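Local coordinates for putative alpha/beta hydrolase (Desulfitobacterium hafniense, PDB 4RPC), which is probably a hydrolase of the alpha/beta hydrolase family whose substrate is not established, at residues N164-E167 and V168-L172; R191-L194 and K195-N198. One frame throughout, in Å; residues are numbered along the deposited sequence.

Contact 1 (N164-E167 and V168-L172)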
loop_
_atom_site.group_PDB
_atom_site.type_symbol
_atom_site.label_atom_id
_atom_site.label_comp_id
_atom_site.label_asym_id
_atom_site.label_seq_id
_atom_site.Cartn_x
_atom_site.Cartn_y
_atom_site.Cartn_z
ATOM N N ASN A 164 0.206 -5.495 -20.540
ATOM C CA ASN A 164 -0.619 -4.396 -20.115
ATOM C C ASN A 164 0.007 -3.618 -18.938
ATOM O O ASN A 164 -0.641 -2.764 -18.356
ATOM C CB ASN A 164 -2.020 -4.943 -19.764
ATOM C CG ASN A 164 -1.983 -6.059 -18.713
ATOM O OD1 ASN A 164 -1.026 -6.857 -18.649
ATOM N ND2 ASN A 164 -3.016 -6.100 -17.861
ATOM N N ASP A 165 1.274 -3.897 -18.594
ATOM C CA ASP A 165 1.928 -3.255 -17.414
ATOM C C ASP A 165 2.058 -1.738 -17.527
ATOM O O ASP A 165 1.851 -1.020 -16.557
ATOM C CB ASP A 165 3.300 -3.888 -17.151
ATOM C CG ASP A 165 4.154 -3.977 -18.404
ATOM O OD1 ASP A 165 3.684 -4.403 -19.491
ATOM O OD2 ASP A 165 5.312 -3.590 -18.299
ATOM N N VAL A 166 2.388 -1.255 -18.726
ATOM C CA VAL A 166 2.404 0.180 -18.969
ATOM C C VAL A 166 1.004 0.808 -18.818
ATOM O O VAL A 166 0.815 1.785 -18.105
ATOM C CB VAL A 166 2.988 0.493 -20.348
ATOM C CG1 VAL A 166 2.807 1.951 -20.695
ATOM C CG2 VAL A 166 4.472 0.193 -20.366
ATOM N N GLU A 167 0.022 0.262 -19.497
ATOM C CA GLU A 167 -1.329 0.835 -19.426
ATOM C C GLU A 167 -1.821 0.826 -17.985
ATOM O O GLU A 167 -2.425 1.772 -17.549
ATOM C CB GLU A 167 -2.296 0.102 -20.363
ATOM C CG GLU A 167 -3.057 -1.021 -19.694
ATOM C CD GLU A 167 -4.308 -1.424 -20.463
ATOM O OE1 GLU A 167 -4.182 -2.016 -21.566
ATOM O OE2 GLU A 167 -5.415 -1.147 -19.953
ATOM N N VAL A 168 -1.508 -0.211 -17.223
ATOM C CA VAL A 168 -1.986 -0.317 -15.837
ATOM C C VAL A 168 -1.218 0.498 -14.779
ATOM O O VAL A 168 -1.831 1.083 -13.904
ATOM C CB VAL A 168 -1.983 -1.779 -15.366
ATOM C CG1 VAL A 168 -2.393 -1.882 -13.915
ATOM C CG2 VAL A 168 -2.951 -2.622 -16.193
ATOM N N LEU A 169 0.104 0.493 -14.840
ATOM C CA LEU A 169 0.938 1.056 -13.789
ATOM C C LEU A 169 1.372 2.482 -14.074
ATOM O O LEU A 169 1.557 3.278 -13.173
ATOM C CB LEU A 169 2.215 0.174 -13.592
ATOM C CG LEU A 169 1.996 -1.203 -12.950
ATOM C CD1 LEU A 169 3.249 -2.039 -12.803
ATOM C CD2 LEU A 169 1.307 -1.092 -11.595
ATOM N N GLN A 170 1.570 2.804 -15.334
ATOM C CA GLN A 170 2.075 4.111 -15.677
ATOM C C GLN A 170 1.208 5.212 -15.098
ATOM O O GLN A 170 1.742 6.205 -14.630
ATOM C CB GLN A 170 2.222 4.241 -17.193
ATOM C CG GLN A 170 2.983 5.475 -17.618
ATOM C CD GLN A 170 3.001 5.688 -19.129
ATOM O OE1 GLN A 170 2.297 5.062 -19.888
ATOM N NE2 GLN A 170 3.806 6.580 -19.545
ATOM N N PRO A 171 -0.133 5.046 -15.093
ATOM C CA PRO A 171 -0.902 6.117 -14.472
ATOM C C PRO A 171 -0.708 6.286 -12.956
ATOM O O PRO A 171 -1.161 7.311 -12.426
ATOM C CB PRO A 171 -2.377 5.702 -14.697
ATOM C CG PRO A 171 -2.385 4.592 -15.671
ATOM C CD PRO A 171 -0.979 4.067 -15.813
ATOM N N LEU A 172 -0.162 5.270 -12.254
ATOM C CA LEU A 172 0.035 5.361 -10.827
ATOM C C LEU A 172 1.390 5.899 -10.426
ATOM O O LEU A 172 1.578 6.256 -9.286
ATOM C CB LEU A 172 -0.113 3.987 -10.148
ATOM C CG LEU A 172 -1.517 3.406 -10.233
ATOM C CD1 LEU A 172 -1.525 1.974 -9.720
ATOM C CD2 LEU A 172 -2.463 4.284 -9.440
#
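Val168 meets the carbonyl of Asn164, one helical turn earlier, with both its amide and its CG2 methyl. Its N donates to Asn164 O over 2.9 Å. Its CG2 branch, anti to the carbonyl carbon, is thereby set beside its own backbone N and rests 3.2 Å from Asn164 O. Methyl and amide thus meet the same oxygen. The side chains of Asn164 and Val168 run side by side in the same direction, with ND2 of Asn164 3.9 Å from Val168 CG2. Asn164 occupies the N-cap position, but its side chain makes no capping bond.

The next two residues repeat the bond. Leu169 N donates to Asp165 O. Gln170 N reaches Val166 O at 3.0 Å. Gln170 is extended and lies alongside Val166, with OE1 3.3 Å from Val166 CG1. CG1 of Val166 and CG of Gln170 both lie anti to their backbone N (chi1 171° and -169°), which starts the two side chains off the same way. Pro171 has no N-H to continue the ladder. Its CD lies 3.2 Å from Glu167 O instead.

Farther out, the polar ends are held by other parts of the chain. Both carboxylate oxygens of Asp165 are bonded, OD1 to His149 ND1 and OD2 to Leu150 N. Glu167 forms a salt bridge with Lys247. Val168 packs on Glu243 and Lys247 of helix 243-247, while Leu169 touches Phe160 and Leu144. The whole is a short alpha-helix, 165-169, with i to i+4 bonding. It belongs to the segment between strands 112-119 and 204-210, where alpha/beta hydrolases commonly carry their cap or lid.

Contact 2 (R191-L194 and K195-N198)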
loop_
_atom_site.group_PDB
_atom_site.type_symbol
_atom_site.label_atom_id
_atom_site.label_comp_id
_atom_site.label_asym_id
_atom_site.label_seq_id
_atom_site.Cartn_x
_atom_site.Cartn_y
_atom_site.Cartn_z
ATOM N N ARG A 191 13.372 -4.320 2.809
ATOM C CA ARG A 191 13.980 -4.622 4.099
ATOM C C ARG A 191 12.988 -5.134 5.136
ATOM O O ARG A 191 13.348 -5.951 5.966
ATOM C CB ARG A 191 14.632 -3.361 4.675
ATOM C CG ARG A 191 15.575 -3.603 5.817
ATOM C CD ARG A 191 16.999 -3.811 5.375
ATOM N NE ARG A 191 17.473 -2.711 4.532
ATOM C CZ ARG A 191 18.597 -2.752 3.804
ATOM N NH1 ARG A 191 19.375 -3.846 3.830
ATOM N NH2 ARG A 191 18.925 -1.682 3.023
ATOM N N TYR A 192 11.744 -4.639 5.112
ATOM C CA TYR A 192 10.762 -4.979 6.171
ATOM C C TYR A 192 10.646 -6.483 6.363
ATOM O O TYR A 192 10.380 -7.241 5.440
ATOM C CB TYR A 192 9.411 -4.387 5.843
ATOM C CG TYR A 192 8.389 -4.409 6.977
ATOM C CD1 TYR A 192 8.646 -3.781 8.181
ATOM C CD2 TYR A 192 7.177 -5.006 6.824
ATOM C CE1 TYR A 192 7.701 -3.786 9.197
ATOM C CE2 TYR A 192 6.240 -5.039 7.835
ATOM C CZ TYR A 192 6.477 -4.410 9.022
ATOM O OH TYR A 192 5.517 -4.430 10.061
ATOM N N ASP A 193 10.843 -6.931 7.570
ATOM C CA ASP A 193 10.721 -8.348 7.853
ATOM C C ASP A 193 9.642 -8.593 8.913
ATOM O O ASP A 193 9.866 -8.424 10.109
ATOM C CB ASP A 193 12.099 -8.843 8.263
ATOM C CG ASP A 193 12.166 -10.341 8.511
ATOM O OD1 ASP A 193 11.189 -11.074 8.321
ATOM O OD2 ASP A 193 13.235 -10.759 8.969
ATOM N N LEU A 194 8.457 -8.968 8.457
ATOM C CA LEU A 194 7.295 -9.118 9.343
ATOM C C LEU A 194 7.359 -10.386 10.213
ATOM O O LEU A 194 7.014 -10.345 11.362
ATOM C CB LEU A 194 6.021 -9.159 8.512
ATOM C CG LEU A 194 4.708 -9.388 9.236
ATOM C CD1 LEU A 194 4.576 -8.330 10.296
ATOM C CD2 LEU A 194 3.563 -9.364 8.248
ATOM N N LYS A 195 7.829 -11.496 9.659
ATOM C CA LYS A 195 7.928 -12.743 10.410
ATOM C C LYS A 195 8.743 -12.557 11.672
ATOM O O LYS A 195 8.357 -13.074 12.722
ATOM C CB LYS A 195 8.557 -13.856 9.548
ATOM C CG LYS A 195 8.706 -15.192 10.267
ATOM C CD LYS A 195 8.246 -16.367 9.401
ATOM C CE LYS A 195 8.692 -17.704 9.982
ATOM N NZ LYS A 195 8.292 -17.852 11.421
ATOM N N ALA A 196 9.838 -11.794 11.552
ATOM C CA ALA A 196 10.801 -11.617 12.633
ATOM C C ALA A 196 10.226 -10.909 13.834
ATOM O O ALA A 196 10.793 -10.987 14.914
ATOM C CB ALA A 196 12.021 -10.853 12.152
ATOM N N LYS A 197 9.126 -10.192 13.643
ATOM C CA LYS A 197 8.517 -9.457 14.730
ATOM C C LYS A 197 7.739 -10.330 15.711
ATOM O O LYS A 197 7.510 -9.917 16.813
ATOM C CB LYS A 197 7.607 -8.391 14.176
ATOM C CG LYS A 197 8.436 -7.384 13.421
ATOM C CD LYS A 197 7.623 -6.212 13.021
ATOM C CE LYS A 197 8.492 -5.282 12.204
ATOM N NZ LYS A 197 9.148 -4.340 13.121
ATOM N N ASN A 198 7.330 -11.524 15.299
ATOM C CA ASN A 198 6.469 -12.344 16.121
ATOM C C ASN A 198 5.264 -11.538 16.600
ATOM O O ASN A 198 4.968 -11.483 17.787
ATOM C CB ASN A 198 7.233 -12.907 17.310
ATOM C CG ASN A 198 6.399 -13.901 18.086
ATOM O OD1 ASN A 198 5.606 -14.603 17.488
ATOM N ND2 ASN A 198 6.517 -13.911 19.416
HETATM O O HOH W 1 8.586 -11.835 6.938
#
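The Tyr192 ring is met by the aliphatic end of Lys197, whose chain crosses the tyrosine at about a right angle. Lys197 CE comes to 3.5 Å from Tyr192 CE1, obliquely to the ring. Elsewhere the tyrosine side chain touches Ser100 and Ile107 of helix 97-108, and Val70 and Glu71 of helix 70-83. The other flat group, the Asp193 carboxylate, places OD2 3.4 Å from Ala196 CB. Water 1 can donate to Asp193 OD1 at 3.0 Å. That water accepts from Lys195 N at 2.8 Å, so it can bridge the aspartate and the backbone of the turn. With CG anti to the backbone N (chi1 -176°), the Asp193 carboxylate is set near both Ala196 CB and the water.

Lys197 N donates to Leu194 O at 3.1 Å. Asn198 N bonds in the same i to i+3 way to Lys195 O. Leu194 turns its side chain into the protein, against Val103 and Ile107 and against Leu222, Leu223 and Ile226 of helix 220-226.

Lys197 NZ forms a salt bridge with Glu71 and a long, weak ion pair with Glu104, which also hydrogen-bonds Tyr192 OH. Glu71 above all probably favours a charged lysine here, while the lysine methylenes supply the apolar contact with the tyrosine.

Overall arrangement
Contact 1 and contact 2 follow one another along the chain. Helix 179-191 leads from one toward the other and ends at the first residue of contact 2. They lie on opposite sides of the chain's centre. Their own centres are 30 Å apart and their nearest atoms about 19 Å, so they do not touch. Contact 1 has Leu169 near the probable Ser96, His241 and Glu213 triad, without touching it. Contact 2 opens the loop that leads to strand 204-210. It packs on helix 97-108, which follows the putative nucleophile elbow at Ser96. Each contact borders a different part of the same alpha/beta hydrolase domain.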